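Local coordinates for protein A putative transcriptional regulator (Rhodococcus sp., PDB 2HKU) that probably binds DNA as a dimeric transcriptional regulator of the TetR family, at residues Val70-Val75 against Glu112-Ala117; Asp23-Ala28 against Ala47-His52; Lys98-Leu103 against Lys166-Ala171. All coordinates share one frame; numbering follows the deposited sequence.

Contact 1: residues Val70-Val75 against Glu112-Ala117. With EDO (1,2-ethanediol), chain H.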
loop_
_atom_site.group_PDB
_atom_site.type_symbol
_atom_site.label_atom_id
_atom_site.label_comp_id
_atom_site.label_asym_id
_atom_site.label_seq_id
_atom_site.Cartn_x
_atom_site.Cartn_y
_atom_site.Cartn_z
ATOM N N VAL A 70 -12.392 13.679 -3.060
ATOM C CA VAL A 70 -11.109 14.392 -3.228
ATOM C C VAL A 70 -9.952 13.419 -3.490
ATOM O O VAL A 70 -9.045 13.692 -4.365
ATOM C CB VAL A 70 -10.831 15.297 -1.961
ATOM C CG1 VAL A 70 -9.389 15.697 -1.831
ATOM C CG2 VAL A 70 -11.779 16.522 -1.930
ATOM N N ALA A 71 -9.949 12.292 -2.724
ATOM C CA ALA A 71 -8.862 11.332 -2.786
ATOM C C ALA A 71 -8.844 10.602 -4.130
ATOM O O ALA A 71 -7.817 10.462 -4.755
ATOM C CB ALA A 71 -8.952 10.313 -1.597
ATOM N N CYS A 72 -10.010 10.147 -4.563
ATOM C CA CYS A 72 -10.191 9.600 -5.872
ATOM C C CYS A 72 -9.767 10.555 -7.039
ATOM O O CYS A 72 -9.060 10.130 -7.903
ATOM C CB CYS A 72 -11.640 9.184 -6.033
ATOM S SG CYS A 72 -11.961 7.679 -4.897
ATOM N N ALA A 73 -10.300 11.757 -7.111
ATOM C CA ALA A 73 -9.861 12.804 -8.122
ATOM C C ALA A 73 -8.379 13.069 -8.092
ATOM O O ALA A 73 -7.715 13.052 -9.128
ATOM C CB ALA A 73 -10.641 14.057 -7.953
ATOM N N ALA A 74 -7.802 13.193 -6.894
ATOM C CA ALA A 74 -6.330 13.327 -6.758
ATOM C C ALA A 74 -5.522 12.236 -7.369
ATOM O O ALA A 74 -4.598 12.472 -8.126
ATOM C CB ALA A 74 -5.914 13.554 -5.249
ATOM N N VAL A 75 -5.810 10.979 -7.053
ATOM C CA VAL A 75 -5.065 9.921 -7.668
ATOM C C VAL A 75 -5.311 9.732 -9.191
ATOM O O VAL A 75 -4.408 9.308 -9.921
ATOM C CB VAL A 75 -5.255 8.482 -6.903
ATOM C CG1 VAL A 75 -6.647 7.810 -7.268
ATOM C CG2 VAL A 75 -4.141 7.587 -7.291
ATOM N N GLU A 112 -0.950 8.634 -1.888
ATOM C CA GLU A 112 -0.997 8.413 -0.447
ATOM C C GLU A 112 -2.372 8.805 0.145
ATOM O O GLU A 112 -2.983 8.033 0.909
ATOM C CB GLU A 112 0.159 9.131 0.240
ATOM C CG GLU A 112 0.032 9.127 1.754
ATOM C CD GLU A 112 1.047 10.017 2.439
ATOM O OE1 GLU A 112 2.060 10.467 1.785
ATOM O OE2 GLU A 112 0.813 10.259 3.639
ATOM N N LEU A 113 -2.922 9.939 -0.233
ATOM C CA LEU A 113 -4.316 10.200 0.116
ATOM C C LEU A 113 -5.334 9.116 -0.303
ATOM O O LEU A 113 -6.292 8.798 0.463
ATOM C CB LEU A 113 -4.779 11.525 -0.495
ATOM C CG LEU A 113 -6.014 12.224 -0.039
ATOM C CD1 LEU A 113 -5.797 12.520 1.472
ATOM C CD2 LEU A 113 -6.125 13.541 -0.816
ATOM N N PHE A 114 -5.164 8.553 -1.503
ATOM C CA PHE A 114 -6.126 7.603 -2.002
ATOM C C PHE A 114 -5.938 6.293 -1.212
ATOM O O PHE A 114 -6.919 5.617 -0.914
ATOM C CB PHE A 114 -5.835 7.308 -3.481
ATOM C CG PHE A 114 -6.739 6.242 -4.069
ATOM C CD1 PHE A 114 -8.128 6.405 -4.084
ATOM C CD2 PHE A 114 -6.176 5.090 -4.650
ATOM C CE1 PHE A 114 -8.966 5.429 -4.652
ATOM C CE2 PHE A 114 -6.978 4.131 -5.249
ATOM C CZ PHE A 114 -8.379 4.238 -5.240
ATOM N N THR A 115 -4.684 5.911 -0.917
ATOM C CA THR A 115 -4.436 4.766 0.037
ATOM C C THR A 115 -5.137 4.976 1.410
ATOM O O THR A 115 -5.723 4.003 1.967
ATOM C CB THR A 115 -2.882 4.352 0.191
ATOM O OG1 THR A 115 -2.168 5.370 0.906
ATOM C CG2 THR A 115 -2.274 4.091 -1.130
ATOM N N SER A 116 -5.120 6.209 1.939
ATOM C CA SER A 116 -5.820 6.526 3.211
ATOM C C SER A 116 -7.292 6.418 3.040
ATOM O O SER A 116 -8.018 5.811 3.917
ATOM C CB SER A 116 -5.475 7.893 3.775
ATOM O OG SER A 116 -4.098 7.810 4.114
ATOM N N ALA A 117 -7.755 6.921 1.893
ATOM C CA ALA A 117 -9.173 6.719 1.560
ATOM C C ALA A 117 -9.598 5.212 1.483
ATOM O O ALA A 117 -10.693 4.885 1.940
ATOM C CB ALA A 117 -9.593 7.433 0.278
HETATM C C1 EDO H . -4.742 5.525 8.121
HETATM O O1 EDO H . -3.771 5.955 9.164
HETATM C C2 EDO H . -5.343 6.527 7.082
HETATM O O2 EDO H . -6.741 6.123 6.674
#

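Contact 2: residues Asp23-Ala28 against Ala47-His52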
loop_
_atom_site.group_PDB
_atom_site.type_symbol
_atom_site.label_atom_id
_atom_site.label_comp_id
_atom_site.label_asym_id
_atom_site.label_seq_id
_atom_site.Cartn_x
_atom_site.Cartn_y
_atom_site.Cartn_z
ATOM N N ASP A 23 -17.091 23.785 -6.526
ATOM C CA ASP A 23 -15.679 23.825 -6.931
ATOM C C ASP A 23 -14.737 24.472 -5.891
ATOM O O ASP A 23 -13.586 24.000 -5.688
ATOM C CB ASP A 23 -15.461 24.498 -8.302
ATOM C CG ASP A 23 -16.182 23.795 -9.439
ATOM O OD1 ASP A 23 -16.378 22.550 -9.398
ATOM O OD2 ASP A 23 -16.541 24.507 -10.413
ATOM N N ALA A 24 -15.230 25.529 -5.231
ATOM C CA ALA A 24 -14.442 26.205 -4.197
ATOM C C ALA A 24 -14.109 25.221 -3.052
ATOM O O ALA A 24 -12.987 25.156 -2.579
ATOM C CB ALA A 24 -15.170 27.484 -3.650
ATOM N N LEU A 25 -15.111 24.481 -2.630
ATOM C CA LEU A 25 -14.972 23.444 -1.579
ATOM C C LEU A 25 -13.966 22.343 -1.969
ATOM O O LEU A 25 -13.007 22.002 -1.221
ATOM C CB LEU A 25 -16.353 22.858 -1.272
ATOM C CG LEU A 25 -17.175 23.681 -0.289
ATOM C CD1 LEU A 25 -18.567 23.078 -0.194
ATOM C CD2 LEU A 25 -16.528 23.678 1.107
ATOM N N PHE A 26 -14.134 21.887 -3.206
ATOM C CA PHE A 26 -13.321 20.821 -3.733
ATOM C C PHE A 26 -11.873 21.189 -3.750
ATOM O O PHE A 26 -11.027 20.432 -3.286
ATOM C CB PHE A 26 -13.836 20.336 -5.085
ATOM C CG PHE A 26 -13.443 18.883 -5.385
ATOM C CD1 PHE A 26 -14.226 17.834 -4.922
ATOM C CD2 PHE A 26 -12.296 18.577 -6.125
ATOM C CE1 PHE A 26 -13.882 16.519 -5.200
ATOM C CE2 PHE A 26 -11.964 17.242 -6.402
ATOM C CZ PHE A 26 -12.749 16.248 -5.963
ATOM N N THR A 27 -11.564 22.389 -4.254
ATOM C CA THR A 27 -10.199 22.892 -4.277
ATOM C C THR A 27 -9.595 23.067 -2.885
ATOM O O THR A 27 -8.474 22.704 -2.682
ATOM C CB THR A 27 -10.137 24.252 -5.098
ATOM O OG1 THR A 27 -10.500 23.944 -6.459
ATOM C CG2 THR A 27 -8.753 24.879 -5.085
ATOM N N ALA A 28 -10.330 23.672 -1.947
ATOM C CA ALA A 28 -9.777 23.954 -0.652
ATOM C C ALA A 28 -9.525 22.584 -0.012
ATOM O O ALA A 28 -8.457 22.323 0.509
ATOM C CB ALA A 28 -10.767 24.718 0.153
ATOM N N ALA A 47 -13.750 27.833 5.661
ATOM C CA ALA A 47 -13.075 29.159 5.788
ATOM C C ALA A 47 -12.215 29.418 4.534
ATOM O O ALA A 47 -12.348 30.479 3.892
ATOM C CB ALA A 47 -12.241 29.276 7.109
ATOM N N ALA A 48 -11.408 28.415 4.147
ATOM C CA ALA A 48 -10.636 28.435 2.929
ATOM C C ALA A 48 -11.505 28.652 1.690
ATOM O O ALA A 48 -11.114 29.385 0.774
ATOM C CB ALA A 48 -9.809 27.172 2.783
ATOM N N ALA A 49 -12.676 28.039 1.634
ATOM C CA ALA A 49 -13.462 28.140 0.431
ATOM C C ALA A 49 -14.403 29.371 0.352
ATOM O O ALA A 49 -15.091 29.547 -0.661
ATOM C CB ALA A 49 -14.256 26.835 0.229
ATOM N N GLY A 50 -14.491 30.187 1.401
ATOM C CA GLY A 50 -15.570 31.209 1.485
ATOM C C GLY A 50 -16.959 30.584 1.506
ATOM O O GLY A 50 -17.947 31.163 1.014
ATOM N N ALA A 51 -17.038 29.374 2.071
ATOM C CA ALA A 51 -18.280 28.570 2.087
ATOM C C ALA A 51 -18.866 28.440 3.484
ATOM O O ALA A 51 -18.166 28.563 4.506
ATOM C CB ALA A 51 -18.044 27.183 1.491
ATOM N N HIS A 52 -20.173 28.231 3.523
ATOM C CA HIS A 52 -20.838 27.973 4.770
ATOM C C HIS A 52 -20.762 26.460 4.998
ATOM O O HIS A 52 -20.929 25.682 4.055
ATOM C CB HIS A 52 -22.276 28.467 4.689
ATOM C CG HIS A 52 -23.010 28.391 5.987
ATOM N ND1 HIS A 52 -23.501 27.209 6.494
ATOM C CD2 HIS A 52 -23.317 29.344 6.894
ATOM C CE1 HIS A 52 -24.078 27.436 7.661
ATOM N NE2 HIS A 52 -23.993 28.725 7.921
#

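Contact 3: residues Lys98-Leu103 against Lys166-Ala171. With EDO (1,2-ethanediol), chain D.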
loop_
_atom_site.group_PDB
_atom_site.type_symbol
_atom_site.label_atom_id
_atom_site.label_comp_id
_atom_site.label_asym_id
_atom_site.label_seq_id
_atom_site.Cartn_x
_atom_site.Cartn_y
_atom_site.Cartn_z
ATOM N N LYS A 98 9.908 8.501 -16.428
ATOM C CA LYS A 98 9.077 9.644 -16.295
ATOM C C LYS A 98 7.723 9.218 -15.629
ATOM O O LYS A 98 7.240 9.860 -14.767
ATOM C CB LYS A 98 8.834 10.195 -17.704
ATOM C CG LYS A 98 9.799 11.357 -18.128
ATOM C CD LYS A 98 9.794 11.469 -19.724
ATOM C CE LYS A 98 10.983 12.382 -20.200
ATOM N NZ LYS A 98 10.893 13.632 -19.481
ATOM N N LEU A 99 7.119 8.166 -16.104
ATOM C CA LEU A 99 5.811 7.800 -15.558
ATOM C C LEU A 99 5.987 7.448 -14.057
ATOM O O LEU A 99 5.383 8.048 -13.230
ATOM C CB LEU A 99 5.196 6.714 -16.392
ATOM C CG LEU A 99 3.667 6.475 -16.244
ATOM C CD1 LEU A 99 3.183 5.674 -17.458
ATOM C CD2 LEU A 99 3.392 5.685 -14.968
ATOM N N VAL A 100 6.929 6.575 -13.743
ATOM C CA VAL A 100 7.186 6.097 -12.336
ATOM C C VAL A 100 7.696 7.184 -11.468
ATOM O O VAL A 100 7.194 7.450 -10.374
ATOM C CB VAL A 100 8.153 4.861 -12.392
ATOM C CG1 VAL A 100 8.498 4.363 -11.022
ATOM C CG2 VAL A 100 7.525 3.786 -13.193
ATOM N N GLY A 101 8.688 7.935 -11.975
ATOM C CA GLY A 101 9.121 9.132 -11.259
ATOM C C GLY A 101 8.055 10.120 -10.923
ATOM O O GLY A 101 8.134 10.760 -9.882
ATOM N N SER A 102 7.049 10.294 -11.782
ATOM C CA SER A 102 5.920 11.211 -11.449
ATOM C C SER A 102 5.046 10.703 -10.303
ATOM O O SER A 102 4.745 11.419 -9.320
ATOM C CB SER A 102 4.973 11.391 -12.675
ATOM O OG SER A 102 4.063 12.466 -12.432
ATOM N N LEU A 103 4.593 9.465 -10.450
ATOM C CA LEU A 103 3.740 8.856 -9.379
ATOM C C LEU A 103 4.494 8.781 -8.048
ATOM O O LEU A 103 3.925 9.043 -7.065
ATOM C CB LEU A 103 3.264 7.456 -9.813
ATOM C CG LEU A 103 2.293 7.487 -10.996
ATOM C CD1 LEU A 103 2.077 6.071 -11.353
ATOM C CD2 LEU A 103 0.962 8.289 -10.631
ATOM N N LYS A 166 -2.367 -4.440 -12.695
ATOM C CA LYS A 166 -2.569 -4.521 -11.270
ATOM C C LYS A 166 -1.262 -4.724 -10.515
ATOM O O LYS A 166 -1.146 -4.285 -9.397
ATOM C CB LYS A 166 -3.542 -5.674 -10.932
ATOM C CG LYS A 166 -5.015 -5.395 -11.433
ATOM C CD LYS A 166 -5.874 -6.638 -11.286
ATOM C CE LYS A 166 -7.380 -6.285 -11.641
ATOM N NZ LYS A 166 -8.192 -7.451 -10.998
ATOM N N ALA A 167 -0.310 -5.441 -11.117
ATOM C CA ALA A 167 1.035 -5.604 -10.536
ATOM C C ALA A 167 1.760 -4.303 -10.499
ATOM O O ALA A 167 2.455 -3.988 -9.519
ATOM C CB ALA A 167 1.855 -6.643 -11.358
ATOM N N PHE A 168 1.556 -3.487 -11.525
ATOM C CA PHE A 168 2.144 -2.137 -11.556
ATOM C C PHE A 168 1.460 -1.244 -10.436
ATOM O O PHE A 168 2.112 -0.639 -9.599
ATOM C CB PHE A 168 1.958 -1.454 -12.921
ATOM C CG PHE A 168 2.488 0.044 -12.920
ATOM C CD1 PHE A 168 3.847 0.307 -13.045
ATOM C CD2 PHE A 168 1.605 1.125 -12.758
ATOM C CE1 PHE A 168 4.330 1.672 -13.029
ATOM C CE2 PHE A 168 1.995 2.471 -12.735
ATOM C CZ PHE A 168 3.400 2.770 -12.820
ATOM N N TRP A 169 0.142 -1.169 -10.435
ATOM C CA TRP A 169 -0.526 -0.352 -9.425
ATOM C C TRP A 169 -0.297 -0.770 -7.942
ATOM O O TRP A 169 -0.177 0.087 -7.087
ATOM C CB TRP A 169 -2.026 -0.130 -9.770
ATOM C CG TRP A 169 -2.141 1.079 -10.736
ATOM C CD1 TRP A 169 -2.365 1.037 -12.095
ATOM C CD2 TRP A 169 -1.946 2.440 -10.392
ATOM N NE1 TRP A 169 -2.303 2.329 -12.613
ATOM C CE2 TRP A 169 -2.052 3.198 -11.574
ATOM C CE3 TRP A 169 -1.638 3.107 -9.179
ATOM C CZ2 TRP A 169 -1.882 4.583 -11.580
ATOM C CZ3 TRP A 169 -1.499 4.494 -9.193
ATOM C CH2 TRP A 169 -1.693 5.217 -10.361
ATOM N N SER A 170 -0.402 -2.056 -7.628
ATOM C CA SER A 170 -0.179 -2.451 -6.206
ATOM C C SER A 170 1.241 -2.219 -5.713
ATOM O O SER A 170 1.415 -1.840 -4.577
ATOM C CB SER A 170 -0.522 -3.899 -6.004
ATOM O OG SER A 170 0.162 -4.646 -6.965
ATOM N N ALA A 171 2.241 -2.368 -6.601
ATOM C CA ALA A 171 3.654 -1.874 -6.328
ATOM C C ALA A 171 3.703 -0.355 -6.028
ATOM O O ALA A 171 4.309 0.114 -5.041
ATOM C CB ALA A 171 4.617 -2.208 -7.535
HETATM C C1 EDO D . 0.317 3.416 -15.952
HETATM O O1 EDO D . -0.057 3.979 -17.244
HETATM C C2 EDO D . -0.378 4.341 -14.981
HETATM O O2 EDO D . -1.762 3.905 -15.010
#

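Contact 1: residues Val70-Val75 against Glu112-Ala117
Phe114 and Val75 make the aromatic part of this contact. Val75 CG1 sits over one face of the Phe114 ring, 3.8 Å from the centroid and 19° off the ring normal, a CH-pi contact displaced toward the CG side of the ring. With chi1 77° that methyl lies between the backbone N and the carbonyl carbon, which turns it onto the ring. At the ring's edge stands Cys72, its SG 3.8 Å from Phe114 CE1, a sulfur-aromatic contact made near the ring plane. Cutting Phe114 back to an alanine would probably strip Val75 CG1 and Cys72 SG of their shared aromatic partner and open a gap between the helices.

Aliphatic packing supplies the rest. Ala71 faces helix 108-120 where the backbones come closest, its CA 4.7 Å from that of Phe114. Ala71 CB presses on Ala117 CB at 3.5 Å, tighter than usual for two carbons, and touches Leu113 CG at 3.8 Å. Leu113 CD2 continues to Val70 CG1, 4.0 Å away. No hydrogen bond crosses the contact.

Phe114 also packs on Ile131 and Thr134 of helix 125-152 and on Phe173 of helix 161-181. A 1,2-ethanediol is hydrogen-bonded to Ser116 O here and to Ser116 O of the second subunit. The segment axes run roughly antiparallel at 143° and approach to 8.1 Å, a close helix packing in which small alanines face each other beside the Phe114 ring; it joins helix 63-87, the linker of the TetR fold between its DNA-binding and C-terminal domains, to the C-terminal helical bundle.

Contact 2: residues Asp23-Ala28 against Ala47-His52
Ala49, Leu25 and Ala28 carry most of the buried surface where helix 21-36 meets the end of helix 42-49 and the turn after it. The methyl of Ala49 lies at the centre, resting against the backbone of helix 21-36 beside Ala24. Ala49 CB is 3.5 Å from Ala24 O and 3.8 Å from Leu25 N, and a methyl-to-methyl contact is added by Ala24 CB, 4.0 Å from Ala49 CB. Because these residues are so small, the two backbones approach until the CA atoms of Ala24 and Ala49 are 5.1 Å apart.

Leu25 reaches round the flank of this methyl. CG stands anti to the carbonyl carbon (chi1 -83°), an orientation from which Leu25 CD2 extends toward the turn and touches Ala51 CB at 3.8 Å while still bordering the methyl of Ala49. The same leucine packs on Gln55 and Val56 of helix 53-60, and therefore bridges both helices of the predicted DNA-binding motif.

Ala28, one helical turn beyond Ala24, closes the other end of the patch: its CB lies 3.7 Å from the Ala48 CB and also borders Ala49. No hydrogen bond joins the segments, and the interface is made by aliphatic groups against one another and against backbone atoms.

Between Ala49 and Ala51 the chain turns through Gly50, whose positive phi of 62° belongs to a Schellman motif ending helix 42-49. His52 then serves as N-cap of helix 53-60, its ND1 bonded to Asn54 N. This sequence of helix, glycine turn and capped helix, backed by a first helix, is the tri-helical helix-turn-helix domain of TetR-family regulators, in which helix 53-60 is probably the DNA-recognition helix.

Contact 3: residues Lys98-Leu103 against Lys166-Ala171
Phe168 stands with CG anti to the backbone N (chi1 175°), which extends its ring from helix 161-181 toward Leu99, Val100 and Leu103 of helix 92-104. The neighbouring Trp169 is turned differently about its first torsion and brings the far end of its indole to Leu103. Long side chains are needed here, since the segment axes come no nearer than 12.4 Å, with 35° between their directions.

The outer end of the phenyl ring receives three aliphatic groups. Leu99 CD2 approaches obliquely and reaches Phe168 CZ at 3.6 Å. Val100 CG2 meets Phe168 CE1 at 3.8 Å, in the plane of the ring and at its edge. Leu103 CD1 also comes in at the edge, 3.8 Å from Phe168 CZ, and turns to both aromatics: it is 4.0 Å from Trp169 CH2, the leucine side chain lying roughly at right angles to the tryptophan's. CE2 of Phe168 itself lies over one face of the indole, toward its rim. All five residues are buried, and the contact between the helices is wholly apolar.

The polar edge of Trp169 is engaged by a 1,2-ethanediol, probably from the crystallisation liquor. Trp169 NE1 donates to the diol O2 at 2.9 Å along a bent path of 142°, and the diol carbon C1 lies 3.7 Å from Phe168 CE2. Glu83, Ser141 and Leu146 also hydrogen-bond this molecule. Leu146 further packs on Leu99 and Phe168, while Ile197 of helix 190-201 adjoins Val100 and Phe168. The diol lies among polar and aromatic groups of the C-terminal helical domain, the part that in TetR-family relatives often binds ligands; a similar role here is only possible.

Contacts 1 and 3 are buried near the middle of the chain, whereas contact 2 lies at the surface, its centre about 23 Å from the centre of the chain, within the predicted DNA-binding domain. All three are apolar between their segments, but the means differ. Contact 2 relies on small methyls against backbone and one leucine, contact 1 combines a close alanine crossing with one phenyl ring, and contact 3 spans widely spaced helices with two aromatic side chains. Contacts 1 and 2 adjoin through Phe26, which packs on Val70 and Ala73 of helix 63-87. Contacts 1 and 3 do not touch, yet Phe173 of helix 161-181 meets both Phe114 and Trp169, and both contacts border the second subunit.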